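Local coordinates for glyoxalase 3 (Candida albicans, PDB 4LRU), which converts methylglyoxal to D-lactate in a single step without glutathione, detoxifying the methylglyoxal that the cell itself produces, at residues A[156-160]-A[161-165]; A[55-59]-A[60-64]; A[88-92]-A[93-97]; A[174-177]-A[178-181]. One frame throughout, in Å; residues are numbered along the deposited sequence.

Contact 1: residues A[156-160]-A[161-165]; sequences PLIKG and KKITG
I158 and I163 meet on the buried side of a tight reversal of the chain, their CD1 methyls 3.9 Å apart and the two side chains crossing at about a right angle. In both, CG1 sits between the backbone N and the carbonyl carbon (chi1 near 65°), and the rest of the chain runs on extended to the methyl that makes the contact. A197 and E195 also pack on I158, and I188 of the helix 188-195 packs on I163. Two overlapping beta turns make the reversal, a type I turn from P156 to K159 and a type II turn from I158 to K161, with G160 at the positive phi (76°) usual for the third position of type II. The second is closed by K161 N to I158 O, 3.0 Å, the donor standing well above the carbonyl plane, and K161 CB packs 3.3 Å from I158 O. The turns lead into strand 162-163, which pairs in parallel with strand 198-199 beside the main sheet of this DJ-1 superfamily fold. On the solvent side the packing thins out. K161 bends at chi2 and carries its amine away, while K159 and K162, both exposed, start away from the other half of the turn.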
loop_
_atom_site.group_PDB
_atom_site.type_symbol
_atom_site.label_atom_id
_atom_site.label_comp_id
_atom_site.label_asym_id
_atom_site.label_seq_id
_atom_site.Cartn_x
_atom_site.Cartn_y
_atom_site.Cartn_z
ATOM N N PRO A 156 15.095 -10.646 -6.381
ATOM C CA PRO A 156 14.066 -9.732 -5.915
ATOM C C PRO A 156 12.796 -9.847 -6.746
ATOM O O PRO A 156 12.856 -9.946 -7.982
ATOM C CB PRO A 156 14.720 -8.363 -6.082
ATOM C CG PRO A 156 16.172 -8.646 -5.860
ATOM C CD PRO A 156 16.416 -9.999 -6.472
ATOM N N LEU A 157 11.662 -9.883 -6.068
ATOM C CA LEU A 157 10.384 -10.036 -6.740
ATOM C C LEU A 157 10.166 -9.011 -7.868
ATOM O O LEU A 157 9.586 -9.336 -8.903
ATOM C CB LEU A 157 9.262 -9.955 -5.715
ATOM C CG LEU A 157 7.892 -10.377 -6.261
ATOM C CD1 LEU A 157 7.087 -11.059 -5.165
ATOM C CD2 LEU A 157 7.137 -9.187 -6.799
ATOM N N ILE A 158 10.637 -7.781 -7.672
ATOM C CA ILE A 158 10.503 -6.758 -8.702
ATOM C C ILE A 158 11.730 -6.557 -9.570
ATOM O O ILE A 158 11.771 -5.617 -10.355
ATOM C CB ILE A 158 10.033 -5.404 -8.141
ATOM C CG1 ILE A 158 11.062 -4.802 -7.175
ATOM C CG2 ILE A 158 8.674 -5.570 -7.499
ATOM C CD1 ILE A 158 10.783 -3.355 -6.792
ATOM N N LYS A 159 12.704 -7.451 -9.491
ATOM C CA LYS A 159 13.852 -7.360 -10.398
ATOM C C LYS A 159 13.351 -7.391 -11.835
ATOM O O LYS A 159 12.603 -8.280 -12.207
ATOM C CB LYS A 159 14.852 -8.504 -10.189
ATOM C CG LYS A 159 16.078 -8.396 -11.084
ATOM C CD LYS A 159 17.184 -9.357 -10.685
ATOM C CE LYS A 159 18.442 -9.229 -11.539
ATOM N NZ LYS A 159 19.093 -7.893 -11.419
ATOM N N GLY A 160 13.770 -6.425 -12.641
ATOM C CA GLY A 160 13.424 -6.419 -14.062
ATOM C C GLY A 160 11.987 -5.998 -14.354
ATOM O O GLY A 160 11.549 -6.076 -15.514
ATOM N N LYS A 161 11.278 -5.539 -13.322
ATOM C CA LYS A 161 9.884 -5.101 -13.425
ATOM C C LYS A 161 9.817 -3.581 -13.366
ATOM O O LYS A 161 10.727 -2.918 -12.855
ATOM C CB LYS A 161 9.039 -5.668 -12.282
ATOM C CG LYS A 161 9.052 -7.185 -12.185
ATOM C CD LYS A 161 8.419 -7.860 -13.387
ATOM C CE LYS A 161 8.064 -9.306 -13.038
ATOM N NZ LYS A 161 8.097 -10.203 -14.221
ATOM N N LYS A 162 8.729 -3.037 -13.886
ATOM C CA LYS A 162 8.454 -1.605 -13.816
ATOM C C LYS A 162 7.490 -1.330 -12.677
ATOM O O LYS A 162 6.470 -2.006 -12.544
ATOM C CB LYS A 162 7.846 -1.122 -15.138
ATOM C CG LYS A 162 8.799 -1.217 -16.312
ATOM C CD LYS A 162 8.150 -0.686 -17.585
ATOM C CE LYS A 162 8.754 -1.289 -18.844
ATOM N NZ LYS A 162 10.215 -1.537 -18.731
ATOM N N ILE A 163 7.833 -0.347 -11.851
ATOM C CA ILE A 163 6.963 0.124 -10.801
ATOM C C ILE A 163 6.947 1.641 -10.756
ATOM O O ILE A 163 7.814 2.309 -11.322
ATOM C CB ILE A 163 7.383 -0.387 -9.416
ATOM C CG1 ILE A 163 8.735 0.192 -9.000
ATOM C CG2 ILE A 163 7.344 -1.902 -9.365
ATOM C CD1 ILE A 163 8.985 0.075 -7.516
ATOM N N THR A 164 5.924 2.172 -10.112
ATOM C CA THR A 164 5.936 3.564 -9.708
ATOM C C THR A 164 5.603 3.662 -8.225
ATOM O O THR A 164 5.493 2.646 -7.532
ATOM C CB THR A 164 4.971 4.404 -10.564
ATOM O OG1 THR A 164 5.248 5.797 -10.371
ATOM C CG2 THR A 164 3.530 4.110 -10.221
ATOM N N GLY A 165 5.507 4.889 -7.733
ATOM C CA GLY A 165 5.282 5.151 -6.312
ATOM C C GLY A 165 5.603 6.608 -6.047
ATOM O O GLY A 165 5.923 7.366 -6.968
#

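Contact 2: residues A[55-59]-A[60-64]; sequences FGWDD and HSVVP
D58 and S61 face each other across a tight bend in which the backbone of 58-61 curls until S61 N bonds D58 O at 2.9 Å, the two CA atoms 5.4 Å apart. The same carbonyl takes a second bond from S61 OG, 2.7 Å away and lying in the carbonyl plane on a lone pair, whereas the amide comes from above that plane. With chi1 at 76° the hydroxyl is tucked between its own backbone N and carbonyl carbon, which turns it back to D58; it also accepts from V29 N. The carboxylate of D58 folds back over the bend: OD1 receives H60 N at 2.8 Å, though the N-H is bent to 132°, and lies 3.2 Å from H60 CB. Its other oxygen, OD2, bonds Y19 and T25, while the H60 ring stacks on Y19 and bonds D21 through NE2. On the far flank V62 spreads its two methyls, CG1 3.9 Å from W57 CB and CG2 3.4 Å from D59 O. D58 OD1 with H60 N makes an Asx turn, superposed on the backbone beta turn closed by S61 N, in the loop between strand 45-50 and helix 69-76; the D58 side chain lies about 8 Å from that of H140, inferred to be catalytic.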
loop_
_atom_site.group_PDB
_atom_site.type_symbol
_atom_site.label_atom_id
_atom_site.label_comp_id
_atom_site.label_asym_id
_atom_site.label_seq_id
_atom_site.Cartn_x
_atom_site.Cartn_y
_atom_site.Cartn_z
ATOM N N PHE A 55 -2.118 0.026 14.448
ATOM C CA PHE A 55 -1.877 1.095 13.490
ATOM C C PHE A 55 -2.395 2.409 14.065
ATOM O O PHE A 55 -3.145 2.436 15.054
ATOM C CB PHE A 55 -2.574 0.805 12.153
ATOM C CG PHE A 55 -4.037 1.101 12.176
ATOM C CD1 PHE A 55 -4.922 0.174 12.688
ATOM C CD2 PHE A 55 -4.523 2.307 11.706
ATOM C CE1 PHE A 55 -6.279 0.455 12.759
ATOM C CE2 PHE A 55 -5.880 2.584 11.749
ATOM C CZ PHE A 55 -6.755 1.658 12.284
ATOM N N GLY A 56 -1.988 3.508 13.437
ATOM C CA GLY A 56 -2.625 4.803 13.649
ATOM C C GLY A 56 -2.668 5.588 12.357
ATOM O O GLY A 56 -1.991 5.240 11.390
ATOM N N TRP A 57 -3.525 6.605 12.315
ATOM C CA TRP A 57 -3.683 7.386 11.098
ATOM C C TRP A 57 -2.556 8.390 10.954
ATOM O O TRP A 57 -2.094 8.968 11.936
ATOM C CB TRP A 57 -5.020 8.139 11.095
ATOM C CG TRP A 57 -6.225 7.277 11.222
ATOM C CD1 TRP A 57 -7.156 7.329 12.207
ATOM C CD2 TRP A 57 -6.646 6.245 10.325
ATOM N NE1 TRP A 57 -8.132 6.383 11.993
ATOM C CE2 TRP A 57 -7.837 5.698 10.847
ATOM C CE3 TRP A 57 -6.118 5.706 9.149
ATOM C CZ2 TRP A 57 -8.525 4.662 10.213
ATOM C CZ3 TRP A 57 -6.803 4.678 8.522
ATOM C CH2 TRP A 57 -7.998 4.171 9.056
ATOM N N ASP A 58 -2.157 8.638 9.714
ATOM C CA ASP A 58 -1.298 9.776 9.410
ATOM C C ASP A 58 -2.101 11.063 9.639
ATOM O O ASP A 58 -3.176 11.223 9.077
ATOM C CB ASP A 58 -0.782 9.687 7.975
ATOM C CG ASP A 58 0.165 10.821 7.622
ATOM O OD1 ASP A 58 -0.274 11.983 7.682
ATOM O OD2 ASP A 58 1.332 10.538 7.236
ATOM N N ASP A 59 -1.623 11.950 10.506
ATOM C CA ASP A 59 -2.400 13.135 10.912
ATOM C C ASP A 59 -2.697 14.049 9.710
ATOM O O ASP A 59 -3.718 14.745 9.674
ATOM C CB ASP A 59 -1.647 13.960 11.977
ATOM C CG ASP A 59 -1.603 13.292 13.354
ATOM O OD1 ASP A 59 -2.480 12.461 13.673
ATOM O OD2 ASP A 59 -0.686 13.635 14.140
ATOM N N HIS A 60 -1.800 14.065 8.734
ATOM C CA HIS A 60 -2.004 14.901 7.554
ATOM C C HIS A 60 -3.126 14.366 6.650
ATOM O O HIS A 60 -3.698 15.124 5.854
ATOM C CB HIS A 60 -0.692 15.075 6.788
ATOM C CG HIS A 60 0.267 16.008 7.463
ATOM N ND1 HIS A 60 1.535 16.257 6.979
ATOM C CD2 HIS A 60 0.172 16.678 8.630
ATOM C CE1 HIS A 60 2.154 17.092 7.793
ATOM N NE2 HIS A 60 1.349 17.366 8.802
ATOM N N SER A 61 -3.498 13.103 6.836
ATOM C CA SER A 61 -4.478 12.444 5.956
ATOM C C SER A 61 -5.926 12.561 6.444
ATOM O O SER A 61 -6.856 12.206 5.715
ATOM C CB SER A 61 -4.119 10.983 5.755
ATOM O OG SER A 61 -4.447 10.201 6.887
ATOM N N VAL A 62 -6.125 13.036 7.669
ATOM C CA VAL A 62 -7.475 13.164 8.240
ATOM C C VAL A 62 -8.093 14.565 8.094
ATOM O O VAL A 62 -9.241 14.799 8.490
ATOM C CB VAL A 62 -7.503 12.698 9.713
ATOM C CG1 VAL A 62 -6.900 11.305 9.833
ATOM C CG2 VAL A 62 -6.767 13.682 10.613
ATOM N N VAL A 63 -7.332 15.505 7.550
ATOM C CA VAL A 63 -7.799 16.875 7.396
ATOM C C VAL A 63 -8.889 16.964 6.328
ATOM O O VAL A 63 -8.962 16.113 5.434
ATOM C CB VAL A 63 -6.660 17.837 7.019
ATOM C CG1 VAL A 63 -5.574 17.847 8.088
ATOM C CG2 VAL A 63 -6.084 17.499 5.661
ATOM N N PRO A 64 -9.713 18.011 6.405
ATOM C CA PRO A 64 -10.837 18.157 5.482
ATOM C C PRO A 64 -10.450 18.035 4.012
ATOM O O PRO A 64 -11.197 17.445 3.227
ATOM C CB PRO A 64 -11.357 19.559 5.792
ATOM C CG PRO A 64 -11.032 19.762 7.239
ATOM C CD PRO A 64 -9.731 19.037 7.466
#

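Contact 3: residues A[88-92]-A[93-97]; sequences NLKKA and SDLDP
Where edge strand 90-91 of the central sheet of the DJ-1 superfamily fold ends, a short 3-10 turn through A92 to D94 redirects the chain toward strand 102-105, and K91 and A92 bond the residues three places on. D94 N reaches K91 O at 2.9 Å and L95 N reaches A92 O at 3.0 Å, both amides standing well above the carbonyl planes, consistent with the tight 3-10 winding. On the inner side L95 lays CD2 against the foot of K90, 3.8 Å from its CB, the two side chains crossing at about a right angle; Q47 and A49 of strand 45-50 also touch L95. K90 then turns away, bending at chi2 and chi4, and its NZ bonds N88 O back along its own segment. The outer side is polar and exposed. K91 passes D94 with CB 3.6 Å from OD2; in the one of its two conformers described here, NZ stays 4.5 Å from that oxygen, beyond salt-bridge range. Water takes part on two flanks: one molecule donates to both A92 O and L95 O, and another accepts from K91 N while donating a hydrogen bond to D94 OD2 at 2.7 Å.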
loop_
_atom_site.group_PDB
_atom_site.type_symbol
_atom_site.label_atom_id
_atom_site.label_comp_id
_atom_site.label_asym_id
_atom_site.label_seq_id
_atom_site.Cartn_x
_atom_site.Cartn_y
_atom_site.Cartn_z
ATOM N N ASN A 88 -11.830 -5.568 12.604
ATOM C CA ASN A 88 -11.434 -6.942 12.303
ATOM C C ASN A 88 -9.981 -7.043 11.831
ATOM O O ASN A 88 -9.541 -8.116 11.420
ATOM C CB ASN A 88 -12.353 -7.498 11.211
ATOM C CG ASN A 88 -12.329 -9.015 11.124
ATOM O OD1 ASN A 88 -12.390 -9.717 12.140
ATOM N ND2 ASN A 88 -12.256 -9.532 9.897
ATOM N N LEU A 89 -9.253 -5.929 11.851
ATOM C CA LEU A 89 -7.852 -5.915 11.444
ATOM C C LEU A 89 -7.027 -6.912 12.259
ATOM O O LEU A 89 -7.162 -6.998 13.471
ATOM C CB LEU A 89 -7.270 -4.511 11.611
ATOM C CG LEU A 89 -5.842 -4.323 11.084
ATOM C CD1 LEU A 89 -5.636 -2.934 10.510
ATOM C CD2 LEU A 89 -4.827 -4.605 12.183
ATOM N N LYS A 90 -6.164 -7.658 11.583
ATOM C CA LYS A 90 -5.383 -8.693 12.258
ATOM C C LYS A 90 -3.886 -8.454 12.169
ATOM O O LYS A 90 -3.397 -7.747 11.285
ATOM C CB LYS A 90 -5.717 -10.081 11.710
ATOM C CG LYS A 90 -7.153 -10.531 11.949
ATOM C CD LYS A 90 -7.464 -10.769 13.413
ATOM C CE LYS A 90 -8.769 -11.539 13.604
ATOM N NZ LYS A 90 -9.959 -10.769 13.136
ATOM N N LYS A 91 -3.155 -9.061 13.094
ATOM C CA LYS A 91 -1.708 -9.156 12.974
ATOM C C LYS A 91 -1.373 -10.171 11.878
ATOM O O LYS A 91 -1.945 -11.260 11.853
ATOM C CB LYS A 91 -1.115 -9.596 14.321
ATOM C CG LYS A 91 0.399 -9.538 14.384
ATOM C CD LYS A 91 0.893 -9.639 15.818
ATOM C CE LYS A 91 0.599 -11.004 16.423
ATOM N NZ LYS A 91 1.221 -11.137 17.773
ATOM N N ALA A 92 -0.468 -9.817 10.967
ATOM C CA ALA A 92 -0.217 -10.648 9.777
ATOM C C ALA A 92 0.140 -12.092 10.133
ATOM O O ALA A 92 -0.298 -13.029 9.467
ATOM C CB ALA A 92 0.860 -10.029 8.893
ATOM N N SER A 93 0.929 -12.281 11.190
ATOM C CA SER A 93 1.365 -13.622 11.573
ATOM C C SER A 93 0.210 -14.516 12.035
ATOM O O SER A 93 0.355 -15.739 12.066
ATOM C CB SER A 93 2.411 -13.539 12.682
ATOM O OG SER A 93 1.827 -13.018 13.846
ATOM N N ASP A 94 -0.916 -13.914 12.420
ATOM C CA ASP A 94 -2.097 -14.680 12.814
ATOM C C ASP A 94 -2.936 -15.156 11.620
ATOM O O ASP A 94 -3.948 -15.834 11.802
ATOM C CB ASP A 94 -2.987 -13.885 13.770
ATOM C CG ASP A 94 -2.343 -13.671 15.125
ATOM O OD1 ASP A 94 -1.624 -14.590 15.586
ATOM O OD2 ASP A 94 -2.564 -12.593 15.710
ATOM N N LEU A 95 -2.498 -14.838 10.406
ATOM C CA LEU A 95 -3.241 -15.200 9.199
ATOM C C LEU A 95 -2.545 -16.322 8.453
ATOM O O LEU A 95 -1.342 -16.517 8.595
ATOM C CB LEU A 95 -3.339 -13.976 8.286
ATOM C CG LEU A 95 -4.022 -12.760 8.914
ATOM C CD1 LEU A 95 -3.972 -11.588 7.947
ATOM C CD2 LEU A 95 -5.455 -13.053 9.335
ATOM N N ASP A 96 -3.306 -17.059 7.646
ATOM C CA ASP A 96 -2.736 -18.054 6.731
ATOM C C ASP A 96 -2.456 -17.414 5.382
ATOM O O ASP A 96 -3.389 -17.040 4.671
ATOM C CB ASP A 96 -3.708 -19.228 6.544
ATOM C CG ASP A 96 -3.133 -20.341 5.669
ATOM O OD1 ASP A 96 -2.159 -20.081 4.924
ATOM O OD2 ASP A 96 -3.651 -21.484 5.732
ATOM N N PRO A 97 -1.171 -17.292 5.018
ATOM C CA PRO A 97 -0.856 -16.571 3.784
ATOM C C PRO A 97 -1.517 -17.171 2.540
ATOM O O PRO A 97 -1.757 -16.438 1.575
ATOM C CB PRO A 97 0.670 -16.662 3.676
ATOM C CG PRO A 97 1.149 -17.208 4.977
ATOM C CD PRO A 97 0.006 -17.954 5.596
HETATM O O HOH W 1 -4.419 -10.704 15.142
HETATM O O HOH W 2 0.771 -14.773 7.642
#

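Contact 4: residues A[174-177]-A[178-181]; sequences LGVT and DIMK
V176 and T177 carry the chain from the Schellman motif that ends helix 168-173, with G175 at positive phi (72°), directly into the first turn of helix 177-182, so that the two helices follow one another with three residues, L174 to V176, between them. Backbone bonds start the second helix. V176 O accepts M180 N at 2.9 Å with the donor nearly in line with the C=O bond, and M180 CG presses to 3.2 Å from the same V176 O. T177 O accepts K181 N at 3.0 Å, the donor tilted only 19° from the carbonyl plane; both are bonds of alpha-helical spacing. A water extends the first turn backward, donating a hydrogen bond to G175 O and accepting one from I179 N. Apolar contacts lie on the buried side. V176 CG2 is 4.0 Å from M180 SD, the two side chains slanting across each other, before chi3 (61°) swings the end of the M180 chain away. E171 and H140, both inferred active-site residues, are neighbours here: V176 and M180 touch E171, and M180 lies about 5 Å from H140 between side chains. On the exposed side T177 and K181 run side by side and point the same way, K181 in one of its two conformers. The polar part of T177 looks back to the preceding helix, where OG1 bonds D172 OD1.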
loop_
_atom_site.group_PDB
_atom_site.type_symbol
_atom_site.label_atom_id
_atom_site.label_comp_id
_atom_site.label_asym_id
_atom_site.label_seq_id
_atom_site.Cartn_x
_atom_site.Cartn_y
_atom_site.Cartn_z
ATOM N N LEU A 174 6.661 17.922 0.807
ATOM C CA LEU A 174 6.139 17.591 2.133
ATOM C C LEU A 174 7.145 17.858 3.249
ATOM O O LEU A 174 6.830 17.712 4.438
ATOM C CB LEU A 174 5.683 16.136 2.175
ATOM C CG LEU A 174 4.483 15.819 1.280
ATOM C CD1 LEU A 174 4.138 14.341 1.379
ATOM C CD2 LEU A 174 3.280 16.691 1.638
ATOM N N GLY A 175 8.352 18.248 2.865
ATOM C CA GLY A 175 9.386 18.622 3.810
ATOM C C GLY A 175 9.981 17.451 4.574
ATOM O O GLY A 175 10.452 17.624 5.703
ATOM N N VAL A 176 9.995 16.269 3.959
ATOM C CA VAL A 176 10.531 15.081 4.636
ATOM C C VAL A 176 11.773 14.453 3.992
ATOM O O VAL A 176 12.260 13.410 4.434
ATOM C CB VAL A 176 9.444 14.009 4.786
ATOM C CG1 VAL A 176 8.249 14.598 5.521
ATOM C CG2 VAL A 176 9.040 13.466 3.426
ATOM N N THR A 177 12.315 15.083 2.958
ATOM C CA THR A 177 13.494 14.539 2.314
ATOM C C THR A 177 14.679 14.342 3.278
ATOM O O THR A 177 15.309 13.289 3.273
ATOM C CB THR A 177 13.948 15.443 1.159
ATOM O OG1 THR A 177 12.852 15.609 0.242
ATOM C CG2 THR A 177 15.128 14.829 0.438
ATOM N N ASP A 178 14.982 15.339 4.098
ATOM C CA ASP A 178 16.153 15.248 4.979
ATOM C C ASP A 178 15.920 14.206 6.068
ATOM O O ASP A 178 16.825 13.439 6.416
ATOM C CB ASP A 178 16.449 16.596 5.632
ATOM C CG ASP A 178 16.818 17.659 4.630
ATOM O OD1 ASP A 178 17.291 17.298 3.524
ATOM O OD2 ASP A 178 16.649 18.853 4.958
ATOM N N ILE A 179 14.702 14.191 6.595
ATOM C CA ILE A 179 14.275 13.164 7.546
ATOM C C ILE A 179 14.528 11.772 6.981
ATOM O O ILE A 179 15.095 10.911 7.651
ATOM C CB ILE A 179 12.790 13.335 7.920
ATOM C CG1 ILE A 179 12.620 14.569 8.814
ATOM C CG2 ILE A 179 12.262 12.091 8.620
ATOM C CD1 ILE A 179 11.209 15.113 8.862
ATOM N N MET A 180 14.131 11.560 5.730
ATOM C CA MET A 180 14.284 10.261 5.093
ATOM C C MET A 180 15.751 9.875 4.898
ATOM O O MET A 180 16.139 8.740 5.162
ATOM C CB MET A 180 13.545 10.242 3.743
ATOM C CG MET A 180 12.034 10.234 3.891
ATOM S SD MET A 180 11.107 10.183 2.339
ATOM C CE MET A 180 11.663 8.638 1.632
ATOM N N LYS A 181 16.573 10.831 4.478
ATOM C CA LYS A 181 17.974 10.552 4.192
ATOM C C LYS A 181 18.737 10.224 5.473
ATOM O O LYS A 181 19.665 9.415 5.464
ATOM C CB LYS A 181 18.610 11.749 3.488
ATOM C CG LYS A 181 17.873 12.176 2.228
ATOM C CD LYS A 181 18.418 11.479 0.991
ATOM C CE LYS A 181 17.477 11.634 -0.195
ATOM N NZ LYS A 181 16.239 10.824 -0.027
HETATM O O HOH W 3 13.193 16.642 6.224
#

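Overall arrangement
Along the chain the order is contact 2, contact 3, contact 1, contact 4, all within the one DJ-1/PfpI fold. Contacts 2 and 3 touch, F55 CD1 packing on L89 CD1 at 3.9 Å, although their centres are 23 Å apart; contact 3 lies at the edge strand of the seven-stranded sheet, contact 2 in a loop following strand 45-50, its neighbour. Contact 1 is on the opposite side of the chain's centre from contact 2, 28 Å away between centres. Contact 4 comes within about 6 Å of contact 2 at the nearest atoms. Side chains of contacts 4, 2 and 1 lie about 5, 8 and 10 Å from that of H140, an inferred active-site residue, whereas contact 3 lies away from the site.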